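Side-chain contact in ferritin light chain (Trichoplusia ni, PDB 1Z6O), which stores iron in soluble, non-toxic form as part of a secreted shell of heavy and light chains, the light chain facilitating nucleation of the ferrihydrite core: residues A[88-91]-A[92-96]. Residues are numbered along the deposited sequence; the frame is centred on the assembly and turned at random.
Sequences IDII and KHVTK
K92 lies alongside I88, one turn earlier on the same helix, and both side chains point the same way. The lysine is extended beyond CG, and its CG stands anti to its carbonyl carbon (chi1 -71°). This leads the chain back along the helix, so K92 CE passes I88 CG2 at 3.8 Å. On another face, I90 CG2 meets V94 CG2 more loosely, at 4.3 Å. V94 CG2 also rests against I90 O at 3.3 Å, the oxygen that accepts the backbone hydrogen bond of V94 N. T95 turns its hydroxyl back to the helix. OG1 sits between the backbone N and the carbonyl carbon (chi1 58°) and donates to K92 O over 3.0 Å, from above the carbonyl plane. K96 N reaches K92 O from the same face, so two donors grip this oxygen. A valine in place of T95 would probably cost K92 O its side-chain donor, leaving the K96 amide bond, and free the side chain to turn. D89 and H93 turn to helix 157-190: D89 OD1 is hydrogen-bonded to Y162 OH, and H93 NE2 to E158 OE2, while the H93 ring stacks on Y162. I90 and V94 pack on helix 37-61, whereas I88, I91, K92 and T95 meet a neighbouring heavy chain. Successive i to i+4 backbone bonds, from K92 N to I88 O through T95 N to I91 O, mark the last turns of an alpha-helix in the ferritin four-helix bundle.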
loop_
_atom_site.group_PDB
_atom_site.type_symbol
_atom_site.label_atom_id
_atom_site.label_comp_id
_atom_site.label_asym_id
_atom_site.label_seq_id
_atom_site.Cartn_x
_atom_site.Cartn_y
_atom_site.Cartn_z
ATOM N N ILE A 88 -9.204 -45.019 -6.661
ATOM C CA ILE A 88 -9.435 -44.713 -5.256
ATOM C C ILE A 88 -10.823 -44.107 -5.044
ATOM O O ILE A 88 -11.515 -44.436 -4.077
ATOM C CB ILE A 88 -8.329 -43.775 -4.725
ATOM C CG1 ILE A 88 -7.001 -44.552 -4.679
ATOM C CG2 ILE A 88 -8.684 -43.263 -3.315
ATOM C CD1 ILE A 88 -5.780 -43.669 -4.416
ATOM N N ASP A 89 -11.235 -43.237 -5.955
ATOM C CA ASP A 89 -12.553 -42.619 -5.853
ATOM C C ASP A 89 -13.672 -43.672 -5.913
ATOM O O ASP A 89 -14.639 -43.600 -5.155
ATOM C CB ASP A 89 -12.760 -41.603 -6.983
ATOM C CG ASP A 89 -14.017 -40.759 -6.772
ATOM O OD1 ASP A 89 -15.013 -40.943 -7.504
ATOM O OD2 ASP A 89 -14.009 -39.919 -5.850
ATOM N N ILE A 90 -13.551 -44.645 -6.812
ATOM C CA ILE A 90 -14.588 -45.680 -6.914
ATOM C C ILE A 90 -14.609 -46.549 -5.657
ATOM O O ILE A 90 -15.676 -46.903 -5.157
ATOM C CB ILE A 90 -14.371 -46.570 -8.159
ATOM C CG1 ILE A 90 -14.560 -45.728 -9.429
ATOM C CG2 ILE A 90 -15.387 -47.743 -8.165
ATOM C CD1 ILE A 90 -13.953 -46.386 -10.692
ATOM N N ILE A 91 -13.432 -46.900 -5.145
ATOM C CA ILE A 91 -13.364 -47.696 -3.919
ATOM C C ILE A 91 -14.086 -46.943 -2.799
ATOM O O ILE A 91 -14.841 -47.533 -2.026
ATOM C CB ILE A 91 -11.889 -47.960 -3.502
ATOM C CG1 ILE A 91 -11.256 -48.977 -4.465
ATOM C CG2 ILE A 91 -11.826 -48.468 -2.042
ATOM C CD1 ILE A 91 -9.726 -49.097 -4.313
ATOM N N LYS A 92 -13.855 -45.639 -2.707
ATOM C CA LYS A 92 -14.523 -44.847 -1.679
ATOM C C LYS A 92 -16.033 -44.791 -1.913
ATOM O O LYS A 92 -16.804 -44.772 -0.953
ATOM C CB LYS A 92 -13.950 -43.424 -1.627
ATOM C CG LYS A 92 -12.520 -43.377 -1.040
ATOM C CD LYS A 92 -11.956 -41.962 -1.075
ATOM C CE LYS A 92 -10.597 -41.905 -0.366
ATOM N NZ LYS A 92 -9.973 -40.544 -0.482
ATOM N N HIS A 93 -16.467 -44.776 -3.172
ATOM C CA HIS A 93 -17.907 -44.738 -3.434
ATOM C C HIS A 93 -18.568 -46.066 -3.044
ATOM O O HIS A 93 -19.674 -46.090 -2.497
ATOM C CB HIS A 93 -18.199 -44.450 -4.914
ATOM C CG HIS A 93 -19.575 -43.904 -5.137
ATOM N ND1 HIS A 93 -19.858 -42.558 -5.055
ATOM C CD2 HIS A 93 -20.762 -44.527 -5.338
ATOM C CE1 HIS A 93 -21.160 -42.374 -5.195
ATOM N NE2 HIS A 93 -21.733 -43.553 -5.367
ATOM N N VAL A 94 -17.892 -47.167 -3.349
ATOM C CA VAL A 94 -18.372 -48.508 -3.000
ATOM C C VAL A 94 -18.614 -48.573 -1.478
ATOM O O VAL A 94 -19.660 -49.058 -1.014
ATOM C CB VAL A 94 -17.312 -49.586 -3.414
ATOM C CG1 VAL A 94 -17.571 -50.920 -2.695
ATOM C CG2 VAL A 94 -17.349 -49.786 -4.942
ATOM N N THR A 95 -17.659 -48.075 -0.694
ATOM C CA THR A 95 -17.823 -48.112 0.762
ATOM C C THR A 95 -18.808 -47.061 1.257
ATOM O O THR A 95 -19.476 -47.266 2.272
ATOM C CB THR A 95 -16.478 -47.947 1.500
ATOM O OG1 THR A 95 -15.863 -46.710 1.127
ATOM C CG2 THR A 95 -15.547 -49.109 1.153
ATOM N N LYS A 96 -18.904 -45.937 0.555
ATOM C CA LYS A 96 -19.869 -44.909 0.950
ATOM C C LYS A 96 -21.289 -45.495 0.897
ATOM O O LYS A 96 -22.132 -45.182 1.740
ATOM C CB LYS A 96 -19.794 -43.699 0.004
ATOM C CG LYS A 96 -20.882 -42.657 0.295
ATOM C CD LYS A 96 -20.599 -41.295 -0.349
ATOM C CE LYS A 96 -20.657 -41.357 -1.854
ATOM N NZ LYS A 96 -20.386 -40.011 -2.451
#